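Local coordinates for 182aa long hypothetical protein (Pyrococcus horikoshii, PDB 2GAN) that is of unknown function but, as a member of the GNAT family, probably transfers an acetyl group from acetyl-coenzyme A to an acceptor not yet identified, at residues A[1-7]-A[69-75]; A[21-26]-A[44-50]; A[84-88]-A[134-140]. All blocks are in the same frame, centred on the assembly; numbering follows the deposited sequence.

Contact 1: residues A[1-7]-A[69-75]; sequences MEGVKKI and LYTYQKD. With SO4 (sulfate ion), chain E.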
# COMPACT_ATOMS: atom_id res chain seq x y z
N MSE A 1 5.79 13.28 28.78
CA MSE A 1 4.30 13.34 28.80
C MSE A 1 3.74 13.17 27.39
O MSE A 1 4.29 13.69 26.42
CB MSE A 1 3.82 14.67 29.37
CG MSE A 1 4.00 14.81 30.88
SE MSE A 1 3.41 16.54 31.51
CE MSE A 1 1.54 16.42 31.01
N GLU A 2 2.63 12.45 27.29
CA GLU A 2 2.00 12.21 26.00
C GLU A 2 0.53 11.87 26.19
O GLU A 2 0.06 11.74 27.32
CB GLU A 2 2.73 11.06 25.28
CG GLU A 2 2.69 9.73 26.03
CD GLU A 2 3.57 8.68 25.38
OE1 GLU A 2 3.47 7.50 25.76
OE2 GLU A 2 4.36 9.04 24.50
N GLY A 3 -0.18 11.72 25.08
CA GLY A 3 -1.60 11.39 25.15
C GLY A 3 -2.41 12.07 24.06
O GLY A 3 -1.90 12.89 23.30
N VAL A 4 -3.69 11.70 23.99
CA VAL A 4 -4.61 12.26 23.01
C VAL A 4 -5.01 13.66 23.44
O VAL A 4 -5.27 13.90 24.61
CB VAL A 4 -5.88 11.40 22.90
CG1 VAL A 4 -6.86 12.03 21.93
CG2 VAL A 4 -5.51 10.00 22.44
N LYS A 5 -5.05 14.59 22.51
CA LYS A 5 -5.44 15.93 22.88
C LYS A 5 -6.29 16.54 21.79
O LYS A 5 -5.94 16.51 20.61
CB LYS A 5 -4.19 16.78 23.13
CG LYS A 5 -4.48 18.18 23.62
CD LYS A 5 -3.21 18.85 24.13
CE LYS A 5 -3.48 20.27 24.58
NZ LYS A 5 -3.87 21.15 23.44
N LYS A 6 -7.43 17.09 22.20
CA LYS A 6 -8.36 17.70 21.26
C LYS A 6 -7.85 19.09 20.91
O LYS A 6 -7.30 19.78 21.76
CB LYS A 6 -9.75 17.79 21.88
CG LYS A 6 -10.86 18.21 20.92
CD LYS A 6 -12.21 18.12 21.60
CE LYS A 6 -13.37 18.32 20.63
NZ LYS A 6 -13.43 19.69 20.05
N ILE A 7 -8.03 19.50 19.66
CA ILE A 7 -7.61 20.84 19.26
C ILE A 7 -8.86 21.72 19.19
O ILE A 7 -9.71 21.54 18.32
CB ILE A 7 -6.92 20.86 17.88
CG1 ILE A 7 -5.77 19.83 17.83
CG2 ILE A 7 -6.39 22.26 17.61
CD1 ILE A 7 -4.65 20.06 18.85
N LEU A 69 -11.01 17.72 15.61
CA LEU A 69 -9.66 17.30 15.26
C LEU A 69 -8.95 16.82 16.51
O LEU A 69 -8.88 17.52 17.52
CB LEU A 69 -8.86 18.47 14.66
CG LEU A 69 -7.36 18.19 14.48
CD1 LEU A 69 -7.18 17.03 13.51
CD2 LEU A 69 -6.64 19.43 13.96
N TYR A 70 -8.41 15.61 16.44
CA TYR A 70 -7.70 15.05 17.57
C TYR A 70 -6.26 14.78 17.18
O TYR A 70 -5.97 14.51 16.02
CB TYR A 70 -8.39 13.76 18.03
CG TYR A 70 -9.74 14.00 18.65
CD1 TYR A 70 -9.86 14.41 19.98
CD2 TYR A 70 -10.92 13.85 17.91
CE1 TYR A 70 -11.11 14.65 20.56
CE2 TYR A 70 -12.17 14.09 18.48
CZ TYR A 70 -12.26 14.49 19.80
OH TYR A 70 -13.50 14.72 20.36
N THR A 71 -5.35 14.91 18.13
CA THR A 71 -3.95 14.68 17.84
C THR A 71 -3.34 13.93 18.99
O THR A 71 -3.83 13.99 20.12
CB THR A 71 -3.15 15.98 17.73
OG1 THR A 71 -3.14 16.64 19.00
CG2 THR A 71 -3.74 16.90 16.68
N TYR A 72 -2.27 13.21 18.70
CA TYR A 72 -1.56 12.53 19.76
C TYR A 72 -0.34 13.40 19.92
O TYR A 72 0.38 13.67 18.95
CB TYR A 72 -1.17 11.10 19.36
CG TYR A 72 -0.64 10.29 20.53
CD1 TYR A 72 0.71 10.36 20.90
CD2 TYR A 72 -1.49 9.48 21.28
CE1 TYR A 72 1.19 9.63 21.98
CE2 TYR A 72 -1.01 8.75 22.38
CZ TYR A 72 0.33 8.83 22.72
OH TYR A 72 0.79 8.12 23.80
N GLN A 73 -0.13 13.91 21.12
CA GLN A 73 1.01 14.77 21.37
C GLN A 73 1.93 14.17 22.42
O GLN A 73 1.49 13.48 23.34
CB GLN A 73 0.55 16.16 21.82
CG GLN A 73 -0.32 16.89 20.80
CD GLN A 73 -0.61 18.34 21.19
OE1 GLN A 73 -1.47 19.00 20.59
NE2 GLN A 73 0.11 18.84 22.19
N LYS A 74 3.21 14.45 22.25
CA LYS A 74 4.24 14.01 23.18
C LYS A 74 4.98 15.28 23.52
O LYS A 74 5.61 15.89 22.65
CB LYS A 74 5.19 13.02 22.51
CG LYS A 74 6.12 12.31 23.48
CD LYS A 74 7.06 11.37 22.75
CE LYS A 74 7.59 10.25 23.65
NZ LYS A 74 8.27 10.77 24.88
N ASP A 75 4.90 15.70 24.77
CA ASP A 75 5.59 16.91 25.19
C ASP A 75 5.22 18.09 24.28
O ASP A 75 6.10 18.77 23.76
CB ASP A 75 7.10 16.67 25.18
CG ASP A 75 7.53 15.63 26.21
OD1 ASP A 75 8.64 15.06 26.07
OD2 ASP A 75 6.77 15.39 27.17
S SO4 E . 10.48 9.49 27.41
O1 SO4 E . 11.00 8.44 26.53
O2 SO4 E . 9.10 9.17 27.81
O3 SO4 E . 10.50 10.78 26.70
O4 SO4 E . 11.32 9.59 28.62
O HOH W 1 6.34 10.58 27.25
O HOH W 2 -1.85 21.53 20.74
O HOH W 3 -11.61 20.23 17.29
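An antiparallel strand pair at the border of the mixed sheet joins residues 1-7 to 69-75, with Gly3-Gln73 and Lys5-Thr71 as hydrogen-bonded pairs and Glu2-Lys74, Val4-Tyr72 and Lys6-Tyr70 as non-hydrogen-bonded ones. Gln73 N reaches Gly3 O at 3.0 Å, and Lys5 N gives to Thr71 O at 2.7 Å; Ile7 N to Leu69 O extends the ladder. At the chain start the amino group of Met1, a selenomethionine, forms a salt bridge with Asp75, N to OD2 2.8 Å, on the syn side of the carboxylate and somewhat out of its plane. A water accepts from this amino group and from Lys74 NZ and donates to a sulfate ion, probably from the crystallisation liquor, to which Lys74 also bonds weakly.

The face bearing Val4, Tyr70 and Tyr72 is the one on which helix 123-137 packs in this GNAT fold, where 2-6 is the edge strand within the chain. Tyr72 swings its CG anti to the backbone N (chi1 -171°), which lays the ring against Gly3: Gly3 CA stands 4.2 Å from the ring centroid, over the face, as a CH-pi contact. At the backbone angles of Gly3 a CB would jam against the preceding carbonyl O. Past the ring, the Glu2 carboxylate is turned 66° from the ring plane; its CD comes 3.2 Å from Tyr72 OH, a close approach at an angle too poor for a hydrogen bond. The Lys6 chain passes slantwise across the Tyr70 ring, CG 3.6 Å from Tyr70 CE1, while the Tyr70 hydroxyl bonds to Glu68.

On the other face Ile7 crosses Thr71 at about a right angle, its CG1 touching Thr71 CG2. Ile7 CD1 lies 3.8 Å from Gln73 OE1, and Lys5 CD rests near the same amide; OE1 accepts from a water that Lys5 NZ reaches only weakly.

Contact 2: residues A[21-26]-A[44-50]; sequences MFRIYR and PNDFNGF. Unlike the reference sequence in segment 44-50: Asn48 (reference Asp).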
# COMPACT_ATOMS: atom_id res chain seq x y z
N MSE A 21 2.62 16.57 7.53
CA MSE A 21 2.14 15.95 6.30
C MSE A 21 3.22 15.86 5.23
O MSE A 21 3.22 14.94 4.41
CB MSE A 21 0.91 16.71 5.77
CG MSE A 21 -0.30 16.62 6.70
SE MSE A 21 -0.80 14.76 7.09
CE MSE A 21 -2.21 14.58 5.80
N PHE A 22 4.16 16.81 5.24
CA PHE A 22 5.24 16.79 4.26
C PHE A 22 6.21 15.66 4.57
O PHE A 22 6.66 14.94 3.67
CB PHE A 22 6.01 18.11 4.26
CG PHE A 22 7.27 18.07 3.44
CD1 PHE A 22 7.22 17.80 2.07
CD2 PHE A 22 8.50 18.28 4.04
CE1 PHE A 22 8.38 17.74 1.31
CE2 PHE A 22 9.68 18.22 3.29
CZ PHE A 22 9.62 17.95 1.92
N ARG A 23 6.54 15.49 5.84
CA ARG A 23 7.46 14.43 6.23
C ARG A 23 6.86 13.09 5.84
O ARG A 23 7.57 12.17 5.45
CB ARG A 23 7.76 14.53 7.74
CG ARG A 23 8.64 15.75 8.08
CD ARG A 23 8.88 15.94 9.58
NE ARG A 23 9.45 14.74 10.19
CZ ARG A 23 8.80 13.93 11.03
NH1 ARG A 23 7.56 14.20 11.38
NH2 ARG A 23 9.40 12.84 11.49
N ILE A 24 5.54 12.98 5.91
CA ILE A 24 4.86 11.75 5.53
C ILE A 24 4.91 11.59 4.01
O ILE A 24 5.12 10.50 3.49
CB ILE A 24 3.41 11.76 6.00
CG1 ILE A 24 3.39 11.69 7.53
CG2 ILE A 24 2.63 10.60 5.39
CD1 ILE A 24 2.08 12.07 8.16
N TYR A 25 4.72 12.70 3.30
CA TYR A 25 4.76 12.71 1.84
C TYR A 25 6.13 12.25 1.37
O TYR A 25 6.25 11.56 0.37
CB TYR A 25 4.48 14.12 1.32
CG TYR A 25 4.33 14.24 -0.18
CD1 TYR A 25 5.31 14.86 -0.96
CD2 TYR A 25 3.17 13.79 -0.82
CE1 TYR A 25 5.13 15.04 -2.34
CE2 TYR A 25 2.98 13.97 -2.19
CZ TYR A 25 3.96 14.60 -2.94
OH TYR A 25 3.74 14.83 -4.28
N ARG A 26 7.17 12.65 2.09
CA ARG A 26 8.53 12.27 1.74
C ARG A 26 8.81 10.83 2.15
O ARG A 26 9.31 10.03 1.36
CB ARG A 26 9.52 13.22 2.41
CG ARG A 26 10.99 13.04 2.03
CD ARG A 26 11.84 14.08 2.76
NE ARG A 26 11.74 13.95 4.21
CZ ARG A 26 12.14 14.87 5.09
NH1 ARG A 26 12.65 16.02 4.66
NH2 ARG A 26 12.02 14.66 6.39
N PRO A 44 8.71 14.22 -3.79
CA PRO A 44 8.52 13.96 -2.36
C PRO A 44 9.49 14.70 -1.44
O PRO A 44 9.21 14.88 -0.26
CB PRO A 44 8.67 12.43 -2.26
CG PRO A 44 9.57 12.11 -3.41
CD PRO A 44 9.02 12.98 -4.51
N ASN A 45 10.62 15.15 -1.98
CA ASN A 45 11.59 15.88 -1.18
C ASN A 45 11.42 17.39 -1.36
O ASN A 45 12.16 18.18 -0.77
CB ASN A 45 13.01 15.47 -1.56
CG ASN A 45 13.26 13.99 -1.38
OD1 ASN A 45 13.10 13.44 -0.28
ND2 ASN A 45 13.67 13.32 -2.46
N ASP A 46 10.45 17.79 -2.18
CA ASP A 46 10.20 19.21 -2.45
C ASP A 46 9.10 19.78 -1.55
O ASP A 46 7.92 19.68 -1.87
CB ASP A 46 9.82 19.39 -3.92
CG ASP A 46 9.46 20.82 -4.26
OD1 ASP A 46 8.89 21.03 -5.35
OD2 ASP A 46 9.74 21.73 -3.45
N PHE A 47 9.50 20.39 -0.44
CA PHE A 47 8.55 20.98 0.50
C PHE A 47 7.75 22.13 -0.10
O PHE A 47 6.52 22.16 0.01
CB PHE A 47 9.26 21.44 1.78
CG PHE A 47 8.38 22.22 2.73
CD1 PHE A 47 8.22 23.60 2.58
CD2 PHE A 47 7.66 21.56 3.73
CE1 PHE A 47 7.37 24.32 3.42
CE2 PHE A 47 6.81 22.26 4.58
CZ PHE A 47 6.66 23.64 4.43
N ASN A 48 8.44 23.08 -0.72
CA ASN A 48 7.77 24.23 -1.32
C ASN A 48 6.68 23.78 -2.30
O ASN A 48 5.57 24.31 -2.29
CB ASN A 48 8.77 25.13 -2.05
CG ASN A 48 9.87 25.66 -1.14
OD1 ASN A 48 9.60 26.10 -0.01
ND2 ASN A 48 11.11 25.64 -1.62
N GLY A 49 7.01 22.81 -3.14
CA GLY A 49 6.03 22.32 -4.10
C GLY A 49 4.87 21.64 -3.39
O GLY A 49 3.72 21.77 -3.81
N PHE A 50 5.16 20.92 -2.31
CA PHE A 50 4.13 20.23 -1.57
C PHE A 50 3.18 21.25 -0.96
O PHE A 50 1.97 21.18 -1.16
CB PHE A 50 4.73 19.39 -0.45
CG PHE A 50 3.71 18.68 0.40
CD1 PHE A 50 3.09 17.51 -0.05
CD2 PHE A 50 3.35 19.19 1.64
CE1 PHE A 50 2.13 16.86 0.74
CE2 PHE A 50 2.39 18.54 2.44
CZ PHE A 50 1.78 17.38 1.99
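Pro44 meets Tyr25 and Arg26 where the loop comes up to helix 14-27: its CA lies 3.6 Å from Tyr25 CE1, and its carbonyl O sits 3.2 Å from Arg26 CB. The same carbonyl O also approaches the Phe22 ring obliquely, while Asn45 O lies near that ring's plane, at its edge. Asp46 is the N-cap of helix 47-65; its OD2 accepts from Gly49 N at 3.0 Å, the donor coming from above the carboxylate plane.

The first helical turn then brings Phe47 over Phe22. Phe47 CB stands above the Phe22 face, 3.6 Å from the ring centroid, and the Phe47 ring turns its edge to that face in a T-shaped pair with planes at 88°. Phe22 holds its CG trans to the backbone N (chi1 171°), carrying its ring out from helix 14-27 to the start of the second helix.

One turn later Phe50 packs against both Phe22 and Tyr25, which approach it from the same side of its ring. Phe22 CA lies over that face, 4.1 Å from the ring centroid, and Tyr25 comes in obliquely, planes at 44°, with Phe50 CD1 over the Tyr25 face, 3.5 Å from Tyr25 CG. Tyr25 OH is bonded to Pro42 O, and Phe50 stacks on Tyr54. No hydrogen bond crosses between 21-26 and 44-50; Phe22, Tyr25, Phe47 and Phe50 form an aromatic cluster joining helices 14-27 and 47-65, the first two of this GNAT-family fold.

Contact 3: residues A[84-88]-A[134-140]; sequences LVYKR and RLRSLGK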
# COMPACT_ATOMS: atom_id res chain seq x y z
N LEU A 84 -12.77 13.96 12.71
CA LEU A 84 -14.13 13.44 12.60
C LEU A 84 -15.04 14.42 11.88
O LEU A 84 -14.98 15.63 12.13
CB LEU A 84 -14.71 13.19 13.98
CG LEU A 84 -13.82 12.30 14.83
CD1 LEU A 84 -14.46 12.14 16.21
CD2 LEU A 84 -13.63 10.96 14.14
N VAL A 85 -15.87 13.89 10.99
CA VAL A 85 -16.82 14.71 10.26
C VAL A 85 -18.18 14.06 10.46
O VAL A 85 -18.37 12.90 10.08
CB VAL A 85 -16.51 14.80 8.74
CG1 VAL A 85 -17.61 15.57 8.03
CG2 VAL A 85 -15.17 15.51 8.52
N TYR A 86 -19.11 14.80 11.06
CA TYR A 86 -20.44 14.26 11.32
C TYR A 86 -21.58 15.30 11.32
O TYR A 86 -22.74 14.93 11.39
CB TYR A 86 -20.42 13.51 12.66
CG TYR A 86 -20.03 14.37 13.83
CD1 TYR A 86 -20.98 15.16 14.49
CD2 TYR A 86 -18.70 14.45 14.26
CE1 TYR A 86 -20.62 16.00 15.54
CE2 TYR A 86 -18.33 15.29 15.31
CZ TYR A 86 -19.29 16.06 15.94
OH TYR A 86 -18.92 16.88 16.97
N LYS A 87 -21.24 16.59 11.23
CA LYS A 87 -22.28 17.64 11.22
C LYS A 87 -22.86 17.89 9.84
O LYS A 87 -22.25 18.56 9.00
CB LYS A 87 -21.73 18.96 11.75
CG LYS A 87 -21.25 18.94 13.18
CD LYS A 87 -20.82 20.33 13.61
CE LYS A 87 -20.00 20.27 14.89
NZ LYS A 87 -20.69 19.58 16.00
N ARG A 88 -24.05 17.35 9.61
CA ARG A 88 -24.76 17.49 8.35
C ARG A 88 -23.91 17.11 7.14
O ARG A 88 -23.55 17.95 6.32
CB ARG A 88 -25.30 18.92 8.19
CG ARG A 88 -26.83 19.05 8.36
CD ARG A 88 -27.28 19.16 9.82
NE ARG A 88 -26.86 18.03 10.64
CZ ARG A 88 -27.27 16.78 10.46
NH1 ARG A 88 -28.11 16.50 9.48
NH2 ARG A 88 -26.81 15.82 11.25
N ARG A 134 -15.67 7.97 19.92
CA ARG A 134 -16.22 9.31 19.93
C ARG A 134 -17.44 9.35 19.02
O ARG A 134 -18.51 9.80 19.41
CB ARG A 134 -15.17 10.32 19.48
CG ARG A 134 -15.69 11.73 19.30
CD ARG A 134 -16.30 12.29 20.57
NE ARG A 134 -16.79 13.64 20.34
CZ ARG A 134 -17.50 14.34 21.22
NH1 ARG A 134 -17.81 13.82 22.40
NH2 ARG A 134 -17.91 15.56 20.92
N LEU A 135 -17.29 8.85 17.79
CA LEU A 135 -18.40 8.85 16.86
C LEU A 135 -19.58 8.07 17.43
O LEU A 135 -20.72 8.54 17.40
CB LEU A 135 -17.98 8.26 15.52
CG LEU A 135 -17.14 9.21 14.65
CD1 LEU A 135 -16.75 8.49 13.39
CD2 LEU A 135 -17.94 10.48 14.32
N ARG A 136 -19.31 6.88 17.96
CA ARG A 136 -20.36 6.06 18.55
C ARG A 136 -21.12 6.83 19.63
O ARG A 136 -22.35 6.83 19.65
CB ARG A 136 -19.78 4.77 19.14
CG ARG A 136 -19.57 3.67 18.11
CD ARG A 136 -18.87 2.46 18.69
NE ARG A 136 -19.56 1.89 19.86
CZ ARG A 136 -20.66 1.14 19.80
NH1 ARG A 136 -21.23 0.85 18.64
NH2 ARG A 136 -21.19 0.68 20.93
N SER A 137 -20.40 7.50 20.51
CA SER A 137 -21.04 8.25 21.58
C SER A 137 -21.91 9.37 21.00
O SER A 137 -22.67 10.00 21.73
CB SER A 137 -20.00 8.86 22.51
OG SER A 137 -19.35 9.94 21.87
N LEU A 138 -21.76 9.62 19.70
CA LEU A 138 -22.54 10.66 19.04
C LEU A 138 -23.68 10.02 18.24
O LEU A 138 -24.39 10.70 17.51
CB LEU A 138 -21.65 11.49 18.09
CG LEU A 138 -20.49 12.30 18.69
CD1 LEU A 138 -19.79 13.12 17.59
CD2 LEU A 138 -21.01 13.23 19.76
N GLY A 139 -23.83 8.71 18.40
CA GLY A 139 -24.86 7.97 17.70
C GLY A 139 -24.58 7.79 16.22
O GLY A 139 -25.52 7.61 15.43
N LYS A 140 -23.31 7.83 15.84
CA LYS A 140 -22.91 7.69 14.43
C LYS A 140 -22.10 6.43 14.14
O LYS A 140 -21.42 5.91 15.01
CB LYS A 140 -22.04 8.88 13.99
CG LYS A 140 -22.54 10.26 14.37
CD LYS A 140 -23.78 10.67 13.60
CE LYS A 140 -24.19 12.09 13.98
NZ LYS A 140 -25.23 12.62 13.07
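The end of strand 78-85 and the turn after it face the last turn of helix 123-137 and the turn that follows it, with no hydrogen bond between them, Leu84 and Leu135 CA atoms 7.6 Å apart. Leu84 forks over the helix: CD1 touches Arg134 CG at 3.4 Å, and CD2 meets Leu135 CG at 4.0 Å.

Tyr86 takes the contact onward. Its CG lies between the backbone N and the carbonyl carbon, a setting (chi1 60°) that turns the ring broadside to the helix end, where Leu138 CD1 sits almost over its centre, 3.4 Å from the centroid; Leu135 CD2 packs against CD2 of the ring. Tyr86 OH and Arg134 NH2 share Glu68 as partner. A serine in place of Tyr86 would probably leave the Leu138 methyl without its aromatic seat and Glu68 without one of its hydrogen-bond donors.

Further out, Lys140 NZ and Arg88 NH2 come within 4.0 Å of each other, both in salt bridges to Glu104, which probably offsets their like charges. Gly139, at positive phi, is the C-prime residue of a Schellman motif, Lys140 N bonding to Leu135 O; it closes the helix of the beta-alpha-beta crossover 106-114/123-137/141-146 of the GNAT fold.

Contacts 1 and 3 belong to one sheet, since strands 68-74 and 78-85 are neighbours in it, and they touch where Tyr70 packs on Leu84 and Arg134. Glu68 ties them further, bonding to Tyr70, Tyr86 and Arg134. Contact 2 stands apart, its centre about 23 Å from that of contact 1, yet in sequence its helices lie between strands 2-6 and 68-74. It is the more buried, five of nine touching residues; contact 1 is more open, four of fourteen, and contact 3 lies between, three of seven. Their chemistry differs: a backbone ladder with charged ends in contact 1, aromatic helix packing in contact 2, strand-to-helix packing bordered by salt bridges to outside acids in contact 3.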